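Local coordinates for protein cytochrome P450 CYP260B1 (Sorangium cellulosum, PDB 5HIW) that belongs to the cytochrome P450 family of mostly helical haem proteins and holds its haem, protoporphyrin IX containing iron, deep between helices, at residues A[45-50]-A[286-291]; A[65-70]-A[158-163]; A[130-135]-A[235-240]; A[259-264]-A[350-355]. One frame throughout, in Å; residues are numbered along the deposited sequence.

Contact 1: residues A[45-50]-A[286-291]; sequences GADVVA and ATIGGE
Asp-47 of helix 45-53 meets Ile-288 at the tip of a two-stranded beta-hairpin, in the strand-rich part of the P450 fold. Strands 286-288 and 291-293 are joined by a type I' turn from Ile-288 to Glu-291. Its two middle residues, Gly-289 and Gly-290, both have positive phi, which glycine tolerates most easily.

The apolar part is small: Asp-47 CB lies 3.8 Å from Ile-288 CG2, and the side chains run antiparallel past one another. Ile-288 turns CG2 to the helix because that methyl stands anti to its backbone N; the residue also packs on Phe-58 and Val-31, so the hairpin tip sits over neighbouring strands.

The polar part runs through a water, which donates to Asp-47 OD1 at 2.7 Å and accepts from Gly-289 N at 2.6 Å. The other carboxylate oxygen, OD2, is hydrogen-bonded to Ser-30 OG, which should hold the carboxylate in one rotation. Within the hairpin, Glu-291 O takes two donors: Ile-288 N at 3.1 Å, and Thr-287 OG1 at 3.0 Å, which approaches from 63° above the carbonyl plane.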
loop_
_atom_site.group_PDB
_atom_site.type_symbol
_atom_site.label_atom_id
_atom_site.label_comp_id
_atom_site.label_asym_id
_atom_site.label_seq_id
_atom_site.Cartn_x
_atom_site.Cartn_y
_atom_site.Cartn_z
ATOM N N GLY A 45 -5.091 -5.280 -18.421
ATOM C CA GLY A 45 -4.812 -6.273 -17.390
ATOM C C GLY A 45 -3.974 -7.437 -17.869
ATOM O O GLY A 45 -3.050 -7.827 -17.207
ATOM N N ALA A 46 -4.297 -8.011 -19.035
ATOM C CA ALA A 46 -3.531 -9.127 -19.572
ATOM C C ALA A 46 -2.118 -8.770 -19.919
ATOM O O ALA A 46 -1.232 -9.590 -19.743
ATOM C CB ALA A 46 -4.245 -9.736 -20.806
ATOM N N ASP A 47 -1.882 -7.537 -20.402
ATOM C CA ASP A 47 -0.541 -7.086 -20.666
ATOM C C ASP A 47 0.225 -6.800 -19.378
ATOM O O ASP A 47 1.416 -7.134 -19.275
ATOM C CB ASP A 47 -0.563 -5.835 -21.513
ATOM C CG ASP A 47 -1.180 -6.078 -22.929
ATOM O OD1 ASP A 47 -1.058 -7.217 -23.390
ATOM O OD2 ASP A 47 -1.708 -5.135 -23.559
ATOM N N VAL A 48 -0.463 -6.265 -18.395
ATOM C CA VAL A 48 0.197 -6.000 -17.134
ATOM C C VAL A 48 0.635 -7.347 -16.460
ATOM O O VAL A 48 1.764 -7.503 -16.057
ATOM C CB VAL A 48 -0.694 -5.182 -16.160
ATOM C CG1 VAL A 48 -0.035 -5.148 -14.761
ATOM C CG2 VAL A 48 -0.866 -3.759 -16.680
ATOM N N VAL A 49 -0.261 -8.314 -16.412
ATOM C CA VAL A 49 0.051 -9.650 -15.853
ATOM C C VAL A 49 1.195 -10.312 -16.575
ATOM O O VAL A 49 2.114 -10.879 -15.949
ATOM C CB VAL A 49 -1.215 -10.483 -15.827
ATOM C CG1 VAL A 49 -0.944 -11.947 -15.523
ATOM C CG2 VAL A 49 -2.230 -9.867 -14.811
ATOM N N ALA A 50 1.174 -10.217 -17.910
ATOM C CA ALA A 50 2.313 -10.736 -18.714
ATOM C C ALA A 50 3.660 -10.101 -18.354
ATOM O O ALA A 50 4.700 -10.796 -18.228
ATOM C CB ALA A 50 1.988 -10.554 -20.217
ATOM N N ALA A 286 11.525 -5.352 -26.188
ATOM C CA ALA A 286 10.375 -6.225 -26.188
ATOM C C ALA A 286 9.237 -5.471 -26.773
ATOM O O ALA A 286 9.303 -4.240 -26.971
ATOM C CB ALA A 286 10.043 -6.737 -24.755
ATOM N N THR A 287 8.195 -6.217 -27.075
ATOM C CA THR A 287 6.961 -5.656 -27.586
ATOM C C THR A 287 5.770 -6.064 -26.715
ATOM O O THR A 287 5.629 -7.205 -26.326
ATOM C CB THR A 287 6.719 -6.102 -29.052
ATOM O OG1 THR A 287 5.543 -5.461 -29.562
ATOM C CG2 THR A 287 6.585 -7.644 -29.160
ATOM N N ILE A 288 4.906 -5.093 -26.419
ATOM C CA ILE A 288 3.736 -5.341 -25.592
ATOM C C ILE A 288 2.678 -4.516 -26.263
ATOM O O ILE A 288 2.894 -3.328 -26.561
ATOM C CB ILE A 288 3.927 -4.788 -24.141
ATOM C CG1 ILE A 288 5.083 -5.467 -23.382
ATOM C CG2 ILE A 288 2.613 -4.901 -23.356
ATOM C CD1 ILE A 288 4.876 -6.937 -23.071
ATOM N N GLY A 289 1.522 -5.101 -26.448
ATOM C CA GLY A 289 0.444 -4.446 -27.168
ATOM C C GLY A 289 0.887 -3.753 -28.421
ATOM O O GLY A 289 0.294 -2.730 -28.765
ATOM N N GLY A 290 1.954 -4.249 -29.079
ATOM C CA GLY A 290 2.226 -3.923 -30.472
ATOM C C GLY A 290 3.166 -2.758 -30.577
ATOM O O GLY A 290 3.515 -2.290 -31.664
ATOM N N GLU A 291 3.568 -2.269 -29.425
ATOM C CA GLU A 291 4.431 -1.173 -29.375
ATOM C C GLU A 291 5.748 -1.755 -28.986
ATOM O O GLU A 291 5.793 -2.744 -28.237
ATOM C CB GLU A 291 3.937 -0.181 -28.346
ATOM C CG GLU A 291 2.549 0.374 -28.647
ATOM C CD GLU A 291 2.487 1.305 -29.874
ATOM O OE1 GLU A 291 3.497 1.916 -30.240
ATOM O OE2 GLU A 291 1.400 1.453 -30.449
HETATM O O HOH W 1 0.462 -7.330 -25.673
#

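Contact 2: residues A[65-70]-A[158-163]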
loop_
_atom_site.group_PDB
_atom_site.type_symbol
_atom_site.label_atom_id
_atom_site.label_comp_id
_atom_site.label_asym_id
_atom_site.label_seq_id
_atom_site.Cartn_x
_atom_site.Cartn_y
_atom_site.Cartn_z
ATOM N N THR A 65 18.433 1.727 -5.891
ATOM C CA THR A 65 19.047 3.019 -5.739
ATOM C C THR A 65 18.751 3.570 -4.341
ATOM O O THR A 65 17.733 3.235 -3.671
ATOM C CB THR A 65 18.571 4.002 -6.822
ATOM O OG1 THR A 65 19.369 5.182 -6.752
ATOM C CG2 THR A 65 17.124 4.405 -6.591
ATOM N N GLY A 66 19.658 4.416 -3.889
ATOM C CA GLY A 66 19.502 5.062 -2.620
ATOM C C GLY A 66 19.311 4.061 -1.536
ATOM O O GLY A 66 19.970 3.022 -1.540
ATOM N N ILE A 67 18.357 4.352 -0.637
ATOM C CA ILE A 67 18.164 3.565 0.566
ATOM C C ILE A 67 17.477 2.253 0.228
ATOM O O ILE A 67 17.440 1.375 1.077
ATOM C CB ILE A 67 17.334 4.274 1.641
ATOM C CG1 ILE A 67 15.836 4.386 1.231
ATOM C CG2 ILE A 67 17.863 5.660 1.969
ATOM C CD1 ILE A 67 15.046 5.291 2.168
ATOM N N MET A 68 16.984 2.127 -0.980
ATOM C CA MET A 68 16.424 0.856 -1.440
ATOM C C MET A 68 17.456 -0.078 -2.070
ATOM O O MET A 68 17.094 -1.214 -2.480
ATOM C CB MET A 68 15.332 1.101 -2.475
ATOM C CG MET A 68 14.146 1.919 -1.974
ATOM S SD MET A 68 13.216 0.924 -0.806
ATOM C CE MET A 68 12.554 -0.288 -1.997
ATOM N N LYS A 69 18.710 0.348 -2.168
ATOM C CA LYS A 69 19.699 -0.477 -2.885
ATOM C C LYS A 69 19.873 -1.847 -2.233
ATOM O O LYS A 69 20.065 -1.956 -1.027
ATOM C CB LYS A 69 21.050 0.245 -3.025
ATOM C CG LYS A 69 21.949 -0.396 -4.103
ATOM C CD LYS A 69 23.136 0.468 -4.522
ATOM C CE LYS A 69 24.320 0.316 -3.578
ATOM N NZ LYS A 69 25.307 1.448 -3.654
ATOM N N GLY A 70 19.795 -2.920 -3.032
ATOM C CA GLY A 70 20.019 -4.270 -2.483
ATOM C C GLY A 70 18.884 -4.818 -1.649
ATOM O O GLY A 70 19.032 -5.857 -1.042
ATOM N N ILE A 158 10.769 8.035 2.583
ATOM C CA ILE A 158 9.823 7.794 1.538
ATOM C C ILE A 158 9.977 8.864 0.440
ATOM O O ILE A 158 10.050 8.549 -0.710
ATOM C CB ILE A 158 8.385 7.687 2.116
ATOM C CG1 ILE A 158 8.242 6.388 2.895
ATOM C CG2 ILE A 158 7.336 7.707 0.993
ATOM C CD1 ILE A 158 6.854 6.114 3.499
ATOM N N ARG A 159 10.075 10.123 0.809
ATOM C CA ARG A 159 10.368 11.182 -0.178
ATOM C C ARG A 159 11.610 10.875 -1.029
ATOM O O ARG A 159 11.598 11.115 -2.258
ATOM C CB ARG A 159 10.515 12.537 0.529
ATOM C CG ARG A 159 10.676 13.749 -0.387
ATOM C CD ARG A 159 10.313 15.052 0.361
ATOM N NE ARG A 159 10.883 16.308 -0.188
ATOM C CZ ARG A 159 10.367 17.047 -1.173
ATOM N NH1 ARG A 159 9.234 16.701 -1.811
ATOM N NH2 ARG A 159 11.020 18.156 -1.532
ATOM N N SER A 160 12.661 10.330 -0.408
ATOM C CA SER A 160 13.904 10.070 -1.116
ATOM C C SER A 160 13.744 8.947 -2.171
ATOM O O SER A 160 14.507 8.890 -3.143
ATOM C CB SER A 160 15.081 9.776 -0.168
ATOM O OG SER A 160 14.985 8.482 0.517
ATOM N N VAL A 161 12.776 8.067 -1.965
ATOM C CA VAL A 161 12.468 6.941 -2.876
ATOM C C VAL A 161 11.578 7.391 -4.024
ATOM O O VAL A 161 11.525 6.768 -5.083
ATOM C CB VAL A 161 11.685 5.821 -2.163
ATOM C CG1 VAL A 161 11.280 4.730 -3.147
ATOM C CG2 VAL A 161 12.547 5.253 -1.037
ATOM N N VAL A 162 10.833 8.449 -3.771
ATOM C CA VAL A 162 10.065 9.138 -4.795
ATOM C C VAL A 162 10.902 10.149 -5.605
ATOM O O VAL A 162 10.551 10.473 -6.713
ATOM C CB VAL A 162 8.919 9.847 -4.044
ATOM C CG1 VAL A 162 8.300 10.955 -4.866
ATOM C CG2 VAL A 162 7.917 8.784 -3.607
ATOM N N MET A 163 11.985 10.692 -5.054
ATOM C CA MET A 163 12.750 11.696 -5.788
ATOM C C MET A 163 14.201 11.204 -5.921
ATOM O O MET A 163 15.174 11.848 -5.451
ATOM C CB MET A 163 12.511 13.067 -5.128
ATOM C CG MET A 163 11.001 13.231 -4.911
ATOM S SD MET A 163 10.250 14.773 -4.359
ATOM C CE MET A 163 8.545 14.271 -4.128
HETATM O O HOH W 2 16.954 6.915 -1.098
#
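Ile-67 sets CG1 between its backbone N and its carbonyl carbon (chi1 71°) and then runs straight on (chi2 -170°), which carries CD1 across to Ser-160 and Val-161 of helix 147-162. In Met-68, beside it, chi1 (-61°) puts CG anti to the carbonyl carbon and against Val-161; the bends beyond it turn SD and CE. The Met-68 side chain comes within about 7 Å of the haem.

Val-161 is the common apolar partner. Its CG2 methyl lies 3.8 Å from Met-68 CG and 4.1 Å from Ile-67 CD1, and both longer side chains cross the valine at about a right angle. A short branched residue suits this place, since its two methyls offer a broad surface close to the backbone. Leu-227 of helix 218-229 also touches both Ile-67 and Met-68 and continues the apolar layer.

Ser-160 adds the polar part. Ile-67 CD1 touches its OG at 3.6 Å, a plain van der Waals contact. A water bridges the loop backbone and the serine hydroxyl: it accepts from Ile-67 N at 3.0 Å and donates to Ser-160 OG at 3.0 Å. That hydroxyl is also hydrogen-bonded to Met-157 O in the preceding turn, which positions it for the water.

Residues 65-70 belong to the loop that precedes helix 77-90, the B-C loop of a P450, and helix 147-162 corresponds to helix F; these elements commonly border the haem pocket. Between these two segments methyl packing and one water-mediated link do the joining, so the contact relies on shape fit and on the water rather than on a direct polar bond.

Contact 3: residues A[130-135]-A[235-240]. With HEM (protoporphyrin IX containing Fe), chain B.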
loop_
_atom_site.group_PDB
_atom_site.type_symbol
_atom_site.label_atom_id
_atom_site.label_comp_id
_atom_site.label_asym_id
_atom_site.label_seq_id
_atom_site.Cartn_x
_atom_site.Cartn_y
_atom_site.Cartn_z
ATOM N N SER A 130 -3.391 7.483 11.673
ATOM C CA SER A 130 -3.212 7.153 13.129
ATOM C C SER A 130 -2.919 5.693 13.358
ATOM O O SER A 130 -2.068 5.284 14.220
ATOM C CB SER A 130 -4.522 7.377 13.889
ATOM O OG SER A 130 -4.824 8.704 13.915
ATOM N N MET A 131 -3.570 4.858 12.557
ATOM C CA MET A 131 -3.350 3.387 12.620
ATOM C C MET A 131 -1.878 2.969 12.398
ATOM O O MET A 131 -1.251 2.399 13.314
ATOM C CB MET A 131 -4.325 2.624 11.675
ATOM C CG MET A 131 -5.718 2.538 12.204
ATOM S SD MET A 131 -5.795 1.578 13.741
ATOM C CE MET A 131 -5.172 0.007 13.112
ATOM N N PRO A 132 -1.312 3.225 11.227
ATOM C CA PRO A 132 0.078 2.894 11.048
ATOM C C PRO A 132 1.080 3.670 11.913
ATOM O O PRO A 132 2.121 3.126 12.261
ATOM C CB PRO A 132 0.324 3.139 9.570
ATOM C CG PRO A 132 -0.771 4.017 9.163
ATOM C CD PRO A 132 -1.933 3.626 9.959
ATOM N N MET A 133 0.748 4.910 12.343
ATOM C CA MET A 133 1.610 5.582 13.288
ATOM C C MET A 133 1.726 4.810 14.614
ATOM O O MET A 133 2.862 4.623 15.082
ATOM C CB MET A 133 1.121 7.016 13.586
ATOM C CG MET A 133 1.353 7.928 12.398
ATOM S SD MET A 133 0.931 9.671 12.781
ATOM C CE MET A 133 2.304 10.087 13.829
ATOM N N GLY A 134 0.607 4.335 15.168
ATOM C CA GLY A 134 0.645 3.502 16.349
ATOM C C GLY A 134 1.175 2.091 16.118
ATOM O O GLY A 134 1.987 1.513 16.911
ATOM N N VAL A 135 0.784 1.498 15.015
ATOM C CA VAL A 135 1.139 0.072 14.796
ATOM C C VAL A 135 2.591 -0.139 14.534
ATOM O O VAL A 135 3.190 -1.105 15.023
ATOM C CB VAL A 135 0.246 -0.541 13.661
ATOM C CG1 VAL A 135 0.882 -1.859 13.126
ATOM C CG2 VAL A 135 -1.178 -0.711 14.108
ATOM N N TRP A 235 -3.327 4.663 2.816
ATOM C CA TRP A 235 -4.122 4.856 1.528
ATOM C C TRP A 235 -5.095 3.712 1.376
ATOM O O TRP A 235 -6.281 3.932 0.990
ATOM C CB TRP A 235 -3.276 5.123 0.361
ATOM C CG TRP A 235 -2.646 6.462 0.482
ATOM C CD1 TRP A 235 -1.309 6.738 0.769
ATOM C CD2 TRP A 235 -3.314 7.716 0.427
ATOM N NE1 TRP A 235 -1.139 8.090 0.896
ATOM C CE2 TRP A 235 -2.339 8.715 0.651
ATOM C CE3 TRP A 235 -4.647 8.098 0.198
ATOM C CZ2 TRP A 235 -2.681 10.072 0.731
ATOM C CZ3 TRP A 235 -4.981 9.446 0.218
ATOM C CH2 TRP A 235 -4.013 10.415 0.512
ATOM N N MET A 236 -4.699 2.498 1.806
ATOM C CA MET A 236 -5.681 1.368 1.834
ATOM C C MET A 236 -6.810 1.580 2.793
ATOM O O MET A 236 -8.002 1.353 2.475
ATOM C CB MET A 236 -4.981 0.035 2.152
ATOM C CG MET A 236 -5.977 -1.141 2.441
ATOM S SD MET A 236 -5.094 -2.719 2.248
ATOM C CE MET A 236 -6.503 -3.838 2.385
ATOM N N LEU A 237 -6.475 2.045 4.000
ATOM C CA LEU A 237 -7.505 2.369 4.954
ATOM C C LEU A 237 -8.365 3.506 4.480
ATOM O O LEU A 237 -9.594 3.428 4.645
ATOM C CB LEU A 237 -6.921 2.676 6.334
ATOM C CG LEU A 237 -6.186 1.533 7.110
ATOM C CD1 LEU A 237 -5.507 2.088 8.375
ATOM C CD2 LEU A 237 -7.168 0.451 7.432
ATOM N N ALA A 238 -7.764 4.529 3.867
ATOM C CA ALA A 238 -8.496 5.653 3.414
ATOM C C ALA A 238 -9.557 5.187 2.389
ATOM O O ALA A 238 -10.727 5.517 2.492
ATOM C CB ALA A 238 -7.605 6.694 2.744
ATOM N N ASN A 239 -9.151 4.399 1.410
ATOM C CA ASN A 239 -10.117 4.041 0.353
ATOM C C ASN A 239 -11.121 2.983 0.766
ATOM O O ASN A 239 -12.217 2.935 0.238
ATOM C CB ASN A 239 -9.349 3.591 -0.846
ATOM C CG ASN A 239 -8.544 4.713 -1.488
ATOM O OD1 ASN A 239 -8.523 5.854 -1.031
ATOM N ND2 ASN A 239 -7.944 4.403 -2.574
ATOM N N LEU A 240 -10.840 2.221 1.834
ATOM C CA LEU A 240 -11.799 1.359 2.438
ATOM C C LEU A 240 -12.877 2.177 3.095
ATOM O O LEU A 240 -14.094 1.976 2.910
ATOM C CB LEU A 240 -11.099 0.419 3.433
ATOM C CG LEU A 240 -11.992 -0.455 4.274
ATOM C CD1 LEU A 240 -12.996 -1.208 3.466
ATOM C CD2 LEU A 240 -11.190 -1.351 5.247
HETATM C CHA HEM B . 5.509 -5.239 -2.635
HETATM C CHB HEM B . 1.297 -2.815 -2.508
HETATM C CHC HEM B . 1.243 -3.155 2.279
HETATM C CHD HEM B . 5.792 -4.648 2.114
HETATM C C1A HEM B . 4.355 -4.626 -3.032
HETATM C C2A HEM B . 3.941 -4.414 -4.375
HETATM C C3A HEM B . 2.735 -3.765 -4.342
HETATM C C4A HEM B . 2.460 -3.468 -2.967
HETATM C CMA HEM B . 1.915 -3.313 -5.568
HETATM C CAA HEM B . 4.630 -4.956 -5.622
HETATM C CBA HEM B . 5.818 -4.054 -5.994
HETATM C CGA HEM B . 6.375 -4.369 -7.339
HETATM O O1A HEM B . 6.071 -5.465 -7.914
HETATM O O2A HEM B . 6.982 -3.472 -7.976
HETATM C C1B HEM B . 0.942 -2.651 -1.224
HETATM C C2B HEM B . -0.334 -2.110 -0.843
HETATM C C3B HEM B . -0.345 -2.228 0.534
HETATM C C4B HEM B . 0.930 -2.801 0.970
HETATM C CMB HEM B . -1.452 -1.476 -1.689
HETATM C CAB HEM B . -1.454 -1.737 1.315
HETATM C CBB HEM B . -1.535 -1.483 2.578
HETATM C C1C HEM B . 2.502 -3.609 2.670
HETATM C C2C HEM B . 2.833 -3.847 4.042
HETATM C C3C HEM B . 4.135 -4.263 3.983
HETATM C C4C HEM B . 4.585 -4.229 2.629
HETATM C CMC HEM B . 1.825 -3.620 5.144
HETATM C CAC HEM B . 5.004 -4.677 5.100
HETATM C CBC HEM B . 4.488 -5.222 6.192
HETATM C C1D HEM B . 6.038 -4.925 0.775
HETATM C C2D HEM B . 7.350 -5.503 0.379
HETATM C C3D HEM B . 7.285 -5.663 -0.937
HETATM C C4D HEM B . 5.937 -5.220 -1.325
HETATM C CMD HEM B . 8.557 -5.765 1.259
HETATM C CAD HEM B . 8.333 -6.295 -1.869
HETATM C CBD HEM B . 8.007 -7.770 -2.007
HETATM C CGD HEM B . 9.011 -8.523 -2.891
HETATM O O1D HEM B . 9.739 -7.932 -3.747
HETATM O O2D HEM B . 9.130 -9.791 -2.799
HETATM N NA HEM B . 3.395 -4.042 -2.178
HETATM N NB HEM B . 1.574 -3.153 -0.138
HETATM N NC HEM B . 3.497 -3.888 1.841
HETATM N ND HEM B . 5.224 -4.752 -0.295
HETATM FE FE HEM B . 3.432 -4.006 -0.216
HETATM O O HOH W 3 4.379 -1.917 -0.316
#
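Two carbonyl oxygens, those of Cys-272 and Phe-382, hydrogen-bond to Asn-239 ND2 and so tie down helix 232-245, from which Leu-237 reaches across to Met-131. An amide suits that buried place because its two N-H groups can serve two acceptors at once.

The contact itself is apolar. Leu-237 CD1 lies 3.5 Å from Met-131 CB, a close fit, and 3.9 Å from Met-131 CG, and the two side chains cross at about a right angle. Met-131 touches with the root of its chain because bends at chi2 (-64°) and chi3 (-61°) fold the rest aside, where it packs on Val-104 and Ala-108 of helix 93-113. Pro-132 adds CD, 4.2 Å from Leu-237 CD1; near the start of helix 130-140 a proline is well tolerated, because amide nitrogens of a first turn usually lack an acceptor within the helix.

In P450 terms these are helix E and the second part of helix I, two members of the D-E-I-L bundle; Glu-347 of the L helix, 341-358, touches both Met-131 and Pro-132.

Met-236, the residue just before Leu-237, faces the haem. With CG anti to its backbone N (chi1 170°) and the chain extended beyond, it lays its length beside a vinyl group: SD is 3.8 Å from HEM CBB, and Met-236 CB is equally near that carbon. A flexible thioether can follow the contour of the vinyl group. The haem iron is bound by a water whose oxygen lies 2.3 Å from it.

Contact 4: residues A[259-264]-A[350-355]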
loop_
_atom_site.group_PDB
_atom_site.type_symbol
_atom_site.label_atom_id
_atom_site.label_comp_id
_atom_site.label_asym_id
_atom_site.label_seq_id
_atom_site.Cartn_x
_atom_site.Cartn_y
_atom_site.Cartn_z
ATOM N N SER A 259 -19.175 -10.519 9.685
ATOM C CA SER A 259 -18.150 -11.407 9.112
ATOM C C SER A 259 -18.014 -11.267 7.582
ATOM O O SER A 259 -17.153 -11.950 6.938
ATOM C CB SER A 259 -18.528 -12.835 9.427
ATOM O OG SER A 259 -19.711 -13.121 8.757
ATOM N N LEU A 260 -18.824 -10.379 7.019
ATOM C CA LEU A 260 -18.688 -9.951 5.645
ATOM C C LEU A 260 -17.588 -8.885 5.409
ATOM O O LEU A 260 -17.358 -8.488 4.312
ATOM C CB LEU A 260 -19.991 -9.363 5.149
ATOM C CG LEU A 260 -21.207 -10.258 5.058
ATOM C CD1 LEU A 260 -22.411 -9.352 4.823
ATOM C CD2 LEU A 260 -21.091 -11.240 3.933
ATOM N N LEU A 261 -16.998 -8.381 6.483
ATOM C CA LEU A 261 -16.046 -7.304 6.343
ATOM C C LEU A 261 -14.821 -7.690 5.444
ATOM O O LEU A 261 -14.453 -6.923 4.557
ATOM C CB LEU A 261 -15.634 -6.689 7.712
ATOM C CG LEU A 261 -14.715 -5.470 7.582
ATOM C CD1 LEU A 261 -15.307 -4.288 6.807
ATOM C CD2 LEU A 261 -14.297 -4.991 8.942
ATOM N N PRO A 262 -14.236 -8.871 5.631
ATOM C CA PRO A 262 -13.090 -9.240 4.767
ATOM C C PRO A 262 -13.405 -9.236 3.295
ATOM O O PRO A 262 -12.575 -8.709 2.470
ATOM C CB PRO A 262 -12.669 -10.621 5.295
ATOM C CG PRO A 262 -13.179 -10.666 6.731
ATOM C CD PRO A 262 -14.454 -9.873 6.722
ATOM N N GLN A 263 -14.576 -9.761 2.917
ATOM C CA GLN A 263 -14.850 -9.726 1.488
ATOM C C GLN A 263 -15.254 -8.305 1.010
ATOM O O GLN A 263 -15.052 -7.956 -0.166
ATOM C CB GLN A 263 -15.931 -10.782 1.168
ATOM C CG GLN A 263 -17.309 -10.349 1.618
ATOM C CD GLN A 263 -18.300 -11.504 1.590
ATOM O OE1 GLN A 263 -18.035 -12.501 2.208
ATOM N NE2 GLN A 263 -19.396 -11.378 0.849
ATOM N N ALA A 264 -15.830 -7.490 1.897
ATOM C CA ALA A 264 -16.054 -6.079 1.654
ATOM C C ALA A 264 -14.739 -5.371 1.405
ATOM O O ALA A 264 -14.657 -4.503 0.510
ATOM C CB ALA A 264 -16.840 -5.405 2.770
ATOM N N VAL A 350 -9.282 -5.275 11.429
ATOM C CA VAL A 350 -9.299 -4.948 12.834
ATOM C C VAL A 350 -9.693 -3.508 13.121
ATOM O O VAL A 350 -10.599 -3.241 13.929
ATOM C CB VAL A 350 -7.985 -5.243 13.470
ATOM C CG1 VAL A 350 -7.952 -4.735 14.911
ATOM C CG2 VAL A 350 -7.714 -6.729 13.422
ATOM N N GLY A 351 -9.015 -2.582 12.469
ATOM C CA GLY A 351 -9.327 -1.187 12.604
ATOM C C GLY A 351 -10.752 -0.838 12.270
ATOM O O GLY A 351 -11.419 -0.062 12.987
ATOM N N VAL A 352 -11.171 -1.259 11.079
ATOM C CA VAL A 352 -12.464 -0.863 10.595
ATOM C C VAL A 352 -13.591 -1.508 11.354
ATOM O O VAL A 352 -14.606 -0.840 11.640
ATOM C CB VAL A 352 -12.544 -0.996 9.056
ATOM C CG1 VAL A 352 -13.961 -0.857 8.596
ATOM C CG2 VAL A 352 -11.694 0.059 8.411
ATOM N N SER A 353 -13.437 -2.767 11.750
ATOM C CA SER A 353 -14.427 -3.417 12.610
ATOM C C SER A 353 -14.653 -2.683 13.965
ATOM O O SER A 353 -15.782 -2.463 14.380
ATOM C CB SER A 353 -14.139 -4.907 12.816
ATOM O OG SER A 353 -12.871 -5.178 13.371
ATOM N N LEU A 354 -13.590 -2.216 14.549
ATOM C CA LEU A 354 -13.681 -1.487 15.799
ATOM C C LEU A 354 -14.314 -0.147 15.650
ATOM O O LEU A 354 -15.081 0.286 16.546
ATOM C CB LEU A 354 -12.324 -1.401 16.448
ATOM C CG LEU A 354 -11.861 -2.727 17.021
ATOM C CD1 LEU A 354 -10.436 -2.626 17.495
ATOM C CD2 LEU A 354 -12.754 -3.240 18.120
ATOM N N LEU A 355 -14.013 0.529 14.553
ATOM C CA LEU A 355 -14.587 1.864 14.253
ATOM C C LEU A 355 -16.077 1.721 14.028
ATOM O O LEU A 355 -16.901 2.497 14.579
ATOM C CB LEU A 355 -13.927 2.428 13.002
ATOM C CG LEU A 355 -14.369 3.811 12.542
ATOM C CD1 LEU A 355 -13.928 4.875 13.538
ATOM C CD2 LEU A 355 -13.826 4.131 11.152
#
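Leu-261 drives both its methyls against helix 341-358, and this one side chain makes the whole contact from its side. CG stands anti to the backbone N (chi1 -175°), which extends the leucine straight toward the facing helix, and its fork then divides the work. The close approach is the seat of CD2 on Ser-353, 3.7 Å from Ser-353 N and 3.9 Å from Ser-353 CB. CD1 meets Val-352 CG1 more loosely, at 4.1 Å, the two side chains lying oblique to one another.

Val-352 forms the buried flank. It also packs on Leu-240 and Leu-244 of helix 232-245, so it is wedged between two helices; a compact beta-branched residue suits a place with neighbours on more than one flank. Leu-261 is backed by Leu-254 of helix 248-256.

Ser-353, tightly as it is approached, is also where the contact borders solvent, for it is partly exposed. Its hydroxyl, between backbone N and carbonyl carbon (chi1 58°), is hydrogen-bonded to Arg-349 O one turn earlier in its own helix. With its polar end thus turned back to the helix, the serine offers the leucine only a small CB, letting CD2 come down close to the main chain.

The arrangement is that of helix K against helix L in the cytochrome P450 fold, where the start of helix K, ahead of its ExxR motif, packs on the helix that follows the cysteine loop.

Overall arrangement
Contacts 3 and 4 form one continuous core: their centres are 13 Å apart, and Leu-240 CD2 of helix 232-245 packs 3.5 Å from Val-352 CG2 of helix 341-358. Contact 2 lies across the chain's centre from contact 4, yet is linked to contact 3 because helices 130-140 and 147-162 follow each other. Along the chain, contacts 2 and 3 interleave, and both fall between the segments of contact 1. The segments of contacts 1 and 4 alternate, although their centres are about 36 Å apart, so strand-rich and helical regions are interwoven in sequence. Contacts 2 and 3 lie nearest the haem; contact 4 extends the helical core, and contact 1 ties helix 45-53 to the hairpin at the surface.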